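Local coordinates for protein N-acetylcysteine deacetylase (Bacillus subtilis, PDB 1YSJ) that probably catalyses the deacetylation of N-acetylcysteine to cysteine and acetate with two bound divalent metal ions, within a pathway that degrades S-(2-succino)cysteine, at residues E65-L70 with T134-N139; F206-K211 with A271-T276; G231-G236 with R294-I299. The protein carries 1 engineered substitution. One frame throughout, in Å; residues are numbered along the deposited sequence.

Contact 1. Residues E65-L70 with T134-N139; sequences EQIEIL and TAMLLN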
loop_
_atom_site.group_PDB
_atom_site.type_symbol
_atom_site.label_atom_id
_atom_site.label_comp_id
_atom_site.label_asym_id
_atom_site.label_seq_id
_atom_site.Cartn_x
_atom_site.Cartn_y
_atom_site.Cartn_z
ATOM N N GLU A 65 3.649 38.050 39.647
ATOM C CA GLU A 65 2.458 38.610 40.269
ATOM C C GLU A 65 2.014 37.820 41.496
ATOM O O GLU A 65 0.873 37.939 41.942
ATOM C CB GLU A 65 1.327 38.745 39.242
ATOM C CG GLU A 65 1.615 39.760 38.124
ATOM C CD GLU A 65 2.115 41.110 38.645
ATOM O OE1 GLU A 65 1.426 41.729 39.489
ATOM O OE2 GLU A 65 3.200 41.555 38.209
ATOM N N GLN A 66 2.940 37.028 42.041
ATOM C CA GLN A 66 2.736 36.251 43.277
ATOM C C GLN A 66 1.547 35.288 43.216
ATOM O O GLN A 66 0.815 35.109 44.195
ATOM C CB GLN A 66 2.651 37.169 44.505
ATOM C CG GLN A 66 4.006 37.639 45.038
ATOM C CD GLN A 66 4.714 38.616 44.113
ATOM O OE1 GLN A 66 5.906 38.467 43.834
ATOM N NE2 GLN A 66 3.985 39.619 43.632
ATOM N N ILE A 67 1.365 34.674 42.053
ATOM C CA ILE A 67 0.364 33.639 41.883
ATOM C C ILE A 67 1.020 32.309 42.233
ATOM O O ILE A 67 2.058 31.964 41.664
ATOM C CB ILE A 67 -0.202 33.633 40.441
ATOM C CG1 ILE A 67 -0.882 34.980 40.136
ATOM C CG2 ILE A 67 -1.160 32.447 40.238
ATOM C CD1 ILE A 67 -1.109 35.263 38.655
ATOM N N GLU A 68 0.425 31.587 43.184
ATOM C CA GLU A 68 0.961 30.303 43.637
ATOM C C GLU A 68 1.040 29.289 42.501
ATOM O O GLU A 68 0.082 29.093 41.753
ATOM C CB GLU A 68 0.147 29.733 44.810
ATOM C CG GLU A 68 0.379 28.232 45.058
ATOM C CD GLU A 68 0.063 27.769 46.476
ATOM O OE1 GLU A 68 -0.824 28.356 47.137
ATOM O OE2 GLU A 68 0.704 26.794 46.925
ATOM N N ILE A 69 2.199 28.657 42.381
ATOM C CA ILE A 69 2.386 27.573 41.433
ATOM C C ILE A 69 2.429 26.243 42.180
ATOM O O ILE A 69 3.188 26.077 43.138
ATOM C CB ILE A 69 3.623 27.815 40.533
ATOM C CG1 ILE A 69 3.223 28.737 39.377
ATOM C CG2 ILE A 69 4.185 26.499 39.981
ATOM C CD1 ILE A 69 4.248 29.746 39.019
ATOM N N LEU A 70 1.575 25.319 41.747
ATOM C CA LEU A 70 1.497 23.989 42.341
ATOM C C LEU A 70 2.675 23.118 41.926
ATOM O O LEU A 70 3.134 23.165 40.781
ATOM C CB LEU A 70 0.164 23.315 41.986
ATOM C CG LEU A 70 -1.019 23.493 42.953
ATOM C CD1 LEU A 70 -0.961 24.784 43.782
ATOM C CD2 LEU A 70 -2.350 23.387 42.218
ATOM N N THR A 134 -5.945 36.149 32.527
ATOM C CA THR A 134 -7.043 35.774 33.417
ATOM C C THR A 134 -6.563 35.615 34.857
ATOM O O THR A 134 -7.172 36.157 35.785
ATOM C CB THR A 134 -7.724 34.468 32.946
ATOM O OG1 THR A 134 -8.258 34.658 31.635
ATOM C CG2 THR A 134 -8.864 34.067 33.884
ATOM N N ALA A 135 -5.463 34.882 35.032
ATOM C CA ALA A 135 -4.883 34.651 36.353
ATOM C C ALA A 135 -4.474 35.966 37.015
ATOM O O ALA A 135 -4.725 36.173 38.203
ATOM C CB ALA A 135 -3.704 33.691 36.259
HETATM N N MSE A 136 -3.873 36.859 36.230
HETATM C CA MSE A 136 -3.454 38.171 36.723
HETATM C C MSE A 136 -4.626 39.049 37.159
HETATM O O MSE A 136 -4.543 39.724 38.185
HETATM C CB MSE A 136 -2.590 38.889 35.684
HETATM C CG MSE A 136 -1.205 38.281 35.548
HETATM SE SE MSE A 136 -0.113 39.083 34.149
HETATM C CE MSE A 136 1.481 37.953 34.331
ATOM N N LEU A 137 -5.712 39.028 36.386
ATOM C CA LEU A 137 -6.924 39.778 36.723
ATOM C C LEU A 137 -7.615 39.206 37.957
ATOM O O LEU A 137 -8.129 39.952 38.789
ATOM C CB LEU A 137 -7.916 39.788 35.553
ATOM C CG LEU A 137 -7.561 40.449 34.217
ATOM C CD1 LEU A 137 -8.660 40.161 33.215
ATOM C CD2 LEU A 137 -7.331 41.954 34.350
ATOM N N LEU A 138 -7.637 37.879 38.060
ATOM C CA LEU A 138 -8.304 37.211 39.174
ATOM C C LEU A 138 -7.491 37.319 40.455
ATOM O O LEU A 138 -8.049 37.277 41.554
ATOM C CB LEU A 138 -8.601 35.748 38.841
ATOM C CG LEU A 138 -9.809 35.480 37.935
ATOM C CD1 LEU A 138 -9.900 33.997 37.585
ATOM C CD2 LEU A 138 -11.097 35.955 38.584
ATOM N N ASN A 139 -6.177 37.463 40.297
ATOM C CA ASN A 139 -5.253 37.706 41.405
ATOM C C ASN A 139 -5.588 38.978 42.193
ATOM O O ASN A 139 -5.280 39.077 43.382
ATOM C CB ASN A 139 -3.814 37.764 40.873
ATOM C CG ASN A 139 -2.779 37.897 41.976
ATOM O OD1 ASN A 139 -2.790 37.143 42.951
ATOM N ND2 ASN A 139 -1.870 38.859 41.822
#

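Contact 2. Residues F206-K211 with A271-T276; sequences FEIVIK and AEMEGT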
loop_
_atom_site.group_PDB
_atom_site.type_symbol
_atom_site.label_atom_id
_atom_site.label_comp_id
_atom_site.label_asym_id
_atom_site.label_seq_id
_atom_site.Cartn_x
_atom_site.Cartn_y
_atom_site.Cartn_z
ATOM N N PHE A 206 -8.731 2.946 13.188
ATOM C CA PHE A 206 -9.064 1.554 12.871
ATOM C C PHE A 206 -8.072 0.959 11.878
ATOM O O PHE A 206 -7.464 1.683 11.098
ATOM C CB PHE A 206 -10.502 1.420 12.350
ATOM C CG PHE A 206 -10.702 1.947 10.953
ATOM C CD1 PHE A 206 -11.119 3.255 10.744
ATOM C CD2 PHE A 206 -10.491 1.125 9.844
ATOM C CE1 PHE A 206 -11.312 3.743 9.454
ATOM C CE2 PHE A 206 -10.674 1.607 8.556
ATOM C CZ PHE A 206 -11.086 2.922 8.362
ATOM N N GLU A 207 -7.923 -0.364 11.922
ATOM C CA GLU A 207 -7.081 -1.105 10.994
ATOM C C GLU A 207 -7.797 -2.384 10.560
ATOM O O GLU A 207 -8.312 -3.129 11.394
ATOM C CB GLU A 207 -5.737 -1.445 11.649
ATOM C CG GLU A 207 -4.783 -2.265 10.769
ATOM C CD GLU A 207 -3.549 -2.763 11.516
ATOM O OE1 GLU A 207 -2.930 -3.745 11.045
ATOM O OE2 GLU A 207 -3.199 -2.176 12.569
ATOM N N ILE A 208 -7.837 -2.626 9.253
ATOM C CA ILE A 208 -8.403 -3.867 8.719
ATOM C C ILE A 208 -7.386 -4.623 7.875
ATOM O O ILE A 208 -6.822 -4.069 6.931
ATOM C CB ILE A 208 -9.693 -3.636 7.891
ATOM C CG1 ILE A 208 -10.677 -2.755 8.658
ATOM C CG2 ILE A 208 -10.340 -4.973 7.539
ATOM C CD1 ILE A 208 -11.908 -2.372 7.876
ATOM N N VAL A 209 -7.156 -5.883 8.237
ATOM C CA VAL A 209 -6.300 -6.790 7.471
ATOM C C VAL A 209 -7.175 -7.842 6.784
ATOM O O VAL A 209 -7.969 -8.523 7.441
ATOM C CB VAL A 209 -5.233 -7.482 8.373
ATOM C CG1 VAL A 209 -4.391 -8.470 7.569
ATOM C CG2 VAL A 209 -4.332 -6.449 9.049
ATOM N N ILE A 210 -7.027 -7.952 5.464
ATOM C CA ILE A 210 -7.761 -8.930 4.651
ATOM C C ILE A 210 -6.820 -10.006 4.114
ATOM O O ILE A 210 -5.960 -9.725 3.274
ATOM C CB ILE A 210 -8.475 -8.264 3.431
ATOM C CG1 ILE A 210 -9.311 -7.047 3.853
ATOM C CG2 ILE A 210 -9.308 -9.297 2.654
ATOM C CD1 ILE A 210 -10.502 -7.371 4.746
ATOM N N LYS A 211 -6.996 -11.236 4.589
ATOM C CA LYS A 211 -6.176 -12.362 4.134
ATOM C C LYS A 211 -7.006 -13.617 3.842
ATOM O O LYS A 211 -8.164 -13.710 4.247
ATOM C CB LYS A 211 -5.051 -12.658 5.136
ATOM C CG LYS A 211 -5.501 -13.137 6.511
ATOM C CD LYS A 211 -4.329 -13.147 7.488
ATOM C CE LYS A 211 -4.588 -14.055 8.681
ATOM N NZ LYS A 211 -3.544 -13.914 9.740
ATOM N N ALA A 271 -4.171 -7.813 2.200
ATOM C CA ALA A 271 -4.440 -6.409 1.937
ATOM C C ALA A 271 -4.760 -5.738 3.272
ATOM O O ALA A 271 -5.593 -6.230 4.036
ATOM C CB ALA A 271 -5.594 -6.256 0.962
ATOM N N GLU A 272 -4.080 -4.634 3.564
ATOM C CA GLU A 272 -4.359 -3.881 4.785
ATOM C C GLU A 272 -4.814 -2.454 4.510
ATOM O O GLU A 272 -4.419 -1.838 3.519
ATOM C CB GLU A 272 -3.173 -3.911 5.766
ATOM C CG GLU A 272 -1.911 -3.178 5.307
ATOM C CD GLU A 272 -0.798 -3.181 6.353
ATOM O OE1 GLU A 272 -0.928 -3.883 7.380
ATOM O OE2 GLU A 272 0.214 -2.475 6.145
HETATM N N MSE A 273 -5.673 -1.951 5.390
HETATM C CA MSE A 273 -6.103 -0.562 5.342
HETATM C C MSE A 273 -6.275 0.008 6.745
HETATM O O MSE A 273 -6.572 -0.725 7.693
HETATM C CB MSE A 273 -7.390 -0.405 4.523
HETATM C CG MSE A 273 -8.638 -1.021 5.136
HETATM SE SE MSE A 273 -10.140 -1.017 3.884
HETATM C CE MSE A 273 -9.567 -2.460 2.742
ATOM N N GLU A 274 -6.060 1.311 6.875
ATOM C CA GLU A 274 -6.302 1.992 8.139
ATOM C C GLU A 274 -6.848 3.395 7.925
ATOM O O GLU A 274 -6.786 3.933 6.819
ATOM C CB GLU A 274 -5.057 1.977 9.051
ATOM C CG GLU A 274 -3.883 2.852 8.621
ATOM C CD GLU A 274 -2.770 2.910 9.671
ATOM O OE1 GLU A 274 -1.589 3.045 9.281
ATOM O OE2 GLU A 274 -3.070 2.826 10.886
ATOM N N GLY A 275 -7.403 3.967 8.986
ATOM C CA GLY A 275 -7.998 5.293 8.928
ATOM C C GLY A 275 -8.651 5.702 10.233
ATOM O O GLY A 275 -8.404 5.102 11.286
ATOM N N THR A 276 -9.496 6.722 10.155
ATOM C CA THR A 276 -10.137 7.280 11.335
ATOM C C THR A 276 -11.649 7.316 11.206
ATOM O O THR A 276 -12.194 7.439 10.108
ATOM C CB THR A 276 -9.649 8.715 11.641
ATOM O OG1 THR A 276 -9.687 9.497 10.443
ATOM C CG2 THR A 276 -8.239 8.702 12.183
#

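Contact 3. Residues G231-G236 with R294-I299; sequences GQIISG and RVAEGI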
loop_
_atom_site.group_PDB
_atom_site.type_symbol
_atom_site.label_atom_id
_atom_site.label_comp_id
_atom_site.label_asym_id
_atom_site.label_seq_id
_atom_site.Cartn_x
_atom_site.Cartn_y
_atom_site.Cartn_z
ATOM N N GLY A 231 -11.216 -3.702 -2.196
ATOM C CA GLY A 231 -11.865 -2.685 -3.033
ATOM C C GLY A 231 -13.325 -2.432 -2.701
ATOM O O GLY A 231 -13.784 -1.287 -2.717
ATOM N N GLN A 232 -14.055 -3.503 -2.404
ATOM C CA GLN A 232 -15.481 -3.425 -2.080
ATOM C C GLN A 232 -15.690 -2.872 -0.673
ATOM O O GLN A 232 -16.661 -2.154 -0.418
ATOM C CB GLN A 232 -16.133 -4.807 -2.179
ATOM C CG GLN A 232 -16.085 -5.453 -3.551
ATOM C CD GLN A 232 -17.411 -5.399 -4.270
ATOM O OE1 GLN A 232 -17.965 -4.326 -4.501
ATOM N NE2 GLN A 232 -17.929 -6.563 -4.634
ATOM N N ILE A 233 -14.776 -3.221 0.229
ATOM C CA ILE A 233 -14.817 -2.762 1.617
ATOM C C ILE A 233 -14.557 -1.258 1.704
ATOM O O ILE A 233 -15.169 -0.569 2.514
ATOM C CB ILE A 233 -13.836 -3.568 2.510
ATOM C CG1 ILE A 233 -14.336 -5.007 2.664
ATOM C CG2 ILE A 233 -13.686 -2.923 3.888
ATOM C CD1 ILE A 233 -13.295 -5.994 3.136
ATOM N N ILE A 234 -13.665 -0.754 0.853
ATOM C CA ILE A 234 -13.442 0.687 0.721
ATOM C C ILE A 234 -14.745 1.398 0.333
ATOM O O ILE A 234 -15.120 2.404 0.938
ATOM C CB ILE A 234 -12.330 1.002 -0.317
ATOM C CG1 ILE A 234 -10.958 0.578 0.216
ATOM C CG2 ILE A 234 -12.328 2.494 -0.693
ATOM C CD1 ILE A 234 -9.894 0.446 -0.861
ATOM N N SER A 235 -15.433 0.856 -0.668
ATOM C CA SER A 235 -16.678 1.433 -1.161
ATOM C C SER A 235 -17.811 1.243 -0.155
ATOM O O SER A 235 -18.730 2.060 -0.085
ATOM C CB SER A 235 -17.056 0.811 -2.506
ATOM O OG SER A 235 -15.959 0.845 -3.406
ATOM N N GLY A 236 -17.734 0.161 0.618
ATOM C CA GLY A 236 -18.723 -0.138 1.648
ATOM C C GLY A 236 -18.588 0.748 2.873
ATOM O O GLY A 236 -19.588 1.215 3.418
ATOM N N ARG A 294 -18.939 -5.763 10.748
ATOM C CA ARG A 294 -19.943 -6.587 10.074
ATOM C C ARG A 294 -19.787 -6.507 8.556
ATOM O O ARG A 294 -19.812 -7.527 7.875
ATOM C CB ARG A 294 -21.351 -6.146 10.491
ATOM C CG ARG A 294 -22.471 -7.138 10.159
ATOM C CD ARG A 294 -23.854 -6.593 10.538
ATOM N NE ARG A 294 -24.018 -6.422 11.983
ATOM C CZ ARG A 294 -23.920 -5.261 12.633
ATOM N NH1 ARG A 294 -23.662 -4.136 11.977
ATOM N NH2 ARG A 294 -24.084 -5.223 13.948
ATOM N N VAL A 295 -19.611 -5.286 8.054
ATOM C CA VAL A 295 -19.418 -5.003 6.631
ATOM C C VAL A 295 -18.131 -5.637 6.098
ATOM O O VAL A 295 -18.144 -6.287 5.052
ATOM C CB VAL A 295 -19.424 -3.461 6.361
ATOM C CG1 VAL A 295 -18.833 -3.118 4.998
ATOM C CG2 VAL A 295 -20.835 -2.894 6.486
ATOM N N ALA A 296 -17.031 -5.447 6.826
ATOM C CA ALA A 296 -15.726 -5.980 6.429
ATOM C C ALA A 296 -15.699 -7.507 6.438
ATOM O O ALA A 296 -15.141 -8.130 5.533
ATOM C CB ALA A 296 -14.633 -5.426 7.326
ATOM N N GLU A 297 -16.314 -8.092 7.464
ATOM C CA GLU A 297 -16.332 -9.535 7.660
ATOM C C GLU A 297 -17.167 -10.226 6.580
ATOM O O GLU A 297 -16.759 -11.255 6.030
ATOM C CB GLU A 297 -16.873 -9.857 9.056
ATOM C CG GLU A 297 -16.261 -11.080 9.711
ATOM C CD GLU A 297 -16.451 -11.084 11.223
ATOM O OE1 GLU A 297 -15.884 -10.200 11.908
ATOM O OE2 GLU A 297 -17.161 -11.979 11.727
ATOM N N GLY A 298 -18.323 -9.640 6.273
ATOM C CA GLY A 298 -19.240 -10.171 5.267
ATOM C C GLY A 298 -18.665 -10.135 3.863
ATOM O O GLY A 298 -18.642 -11.157 3.176
ATOM N N ILE A 299 -18.198 -8.962 3.436
ATOM C CA ILE A 299 -17.594 -8.813 2.109
ATOM C C ILE A 299 -16.400 -9.754 1.917
ATOM O O ILE A 299 -16.294 -10.411 0.884
ATOM C CB ILE A 299 -17.195 -7.339 1.795
ATOM C CG1 ILE A 299 -18.449 -6.461 1.685
ATOM C CG2 ILE A 299 -16.362 -7.267 0.501
ATOM C CD1 ILE A 299 -18.190 -4.964 1.728
#

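Contact 1. Residues E65-L70 with T134-N139
The Schellman motif that ends helix 52-64 sets Glu65 and Ile67 against Ala135, Met136 and Asn139 of helix 124-139. Gln66 supplies the positive phi (57°) of the motif, with Ile67 N bonded back to Leu62 O and Gln66 N to Glu63 O; the reversal leaves Glu65 and Ile67 both directed at the second helix. Ile67 makes the apolar part of the contact, an isoleucine suited to a place where it also touches Leu62 and Ile83. Its CD1 lies 3.9 Å from Ala135 CB, where a short methyl lets the isoleucine come close to the helix backbone, and reaches to 3.8 Å from Ala135 O. Farther back, Ile67 CG1 packs 3.9 Å from CG of the Asn139 amide. That amide swings out from the helix with CG opposite the backbone N (chi1 -175°), which places Asn139 ND2 2.9 Å from Glu65 O, while its OD1 accepts a hydrogen bond from Arg142. The Glu65 and Met136 side chains cross at about a right angle, Glu65 CG being 4.1 Å from CG of Met136, here selenomethionine. Aliphatic carbons thus pack on Ala135 and Met136, the Asn139 amide lies between Ile67 CG1 and the Glu65 carbonyl, and the Glu65 carboxylate, turned aside by a bend at chi2 (-49°), is paired with Arg33 in a salt bridge.

Contact 2. Residues F206-K211 with A271-T276
The ring of Phe206 lies over the backbone of Gly275 on the neighbouring strand. Gly275 CA is 4.1 Å from the ring centroid and 29° off its normal, a CH-pi contact over the face, and Gly275 N sits above the ring centre on the same side. The ring is brought there by a chi1 of 73°, which holds CG between the backbone N and the carbonyl carbon, folding the side chain back across the strand pair; glycine, with no side chain, leaves room for the flat ring against the main chain. On the same side of the sheet Ile208 CB meets CG of Met273, a selenomethionine, at 3.9 Å. Beyond them Ile210 CB lies 4.3 Å from Ala271 CB. These three are the hydrogen-bonded pairs of an antiparallel register, each closed by two N-H...O bonds; the straightest, Ile208 N to Met273 O, measures 2.8 Å. The strands are the central two of the four-stranded antiparallel sheet in the domain that M20 enzymes commonly use for dimerisation. The apolar side chains of this face suit the helix behind it: Ile208 touches Leu237, Ile210 touches Ala229, and Met273 touches Ala230. The other face carries the non-hydrogen-bonded pairs, Glu207 with Glu274 and Val209 with Glu272. Across it Glu207 OE1 comes within 4.2 Å of Glu272 OE1, the two carboxylate planes nearly perpendicular at 88°. Arg257 probably eases this like-charge approach, since it makes salt bridges with both Glu272 and Glu274. Glu274 and Thr276 also pack on Trp264 of the second subunit, which places this end of strand 270-278 beside the dimer partner.

Contact 3. Residues G231-G236 with R294-I299
Segments 231-236 and 294-299 are helical and run roughly antiparallel, their directions 152° apart and their axes 9.6 Å from each other at closest approach. Ile233 and Ala296 face one another with CA atoms 5.9 Å apart, a closeness that the small alanine allows; at the next meeting, Gly236 lies opposite Val295. This second approach is peripheral, Gly236 C being 4.4 Å from Val295 CG1, and the lack of a side chain on the glycine leaves room for Val295 and Ile299. One turn further along helix 294-299 from Val295, Ile299 meets Gln232 and Ile233, and the two isoleucines lie alongside each other, pointing opposite ways. Ile299 CG2 is the branch that wedges in, 3.6 Å from Gln232 CB and 3.7 Å from Ile233 CG1. The other branch of Ile299 extends so that CD1 lies 3.9 Å from Gln232 O; a beta-branched residue suits the place because its two arms serve these separate partners. With Ile233 CG1 set opposite the carbonyl carbon (chi1 -69°), Ile233 CD1 reaches out to 3.7 Å from Ala296 O. Of the Gln232 side chain it is CB that touches Ile299, since the chain bends away and NE2 donates a hydrogen bond to Tyr303 OH. Beneath the pair lies the antiparallel sheet: Ile233 rests on Ile210 of strand 197-211, Ala296 on Ile208, and Ile234 on Met273 of strand 270-278. Helix 226-237 also meets its counterpart in the second subunit, Gln232 packing on Ser235 and Ile234 on Gly231 of that chain, so it stands between helix 282-302 and the dimer partner.

Overall arrangement
From the N terminus, contact 1 closes first, joining the end of helix 52-64 to helix 124-139; the loop it closes contains the nickel ligands Cys122 and His124, though the contact itself lies away from the metals. The chain then passes through the mixed sheet into the smaller domain. Contact 2 opens at 206-211, contact 3 opens at 231-236 before contact 2 closes at 271-276, and contact 3 closes last at 294-299: the two cross. Their centres lie 11 Å apart; contact 2 pairs the central strands, contact 3 pairs the helices packed on them, and both reach the second subunit. Contact 1 lies across the chain's centre, 49 Å from contact 2 between centres.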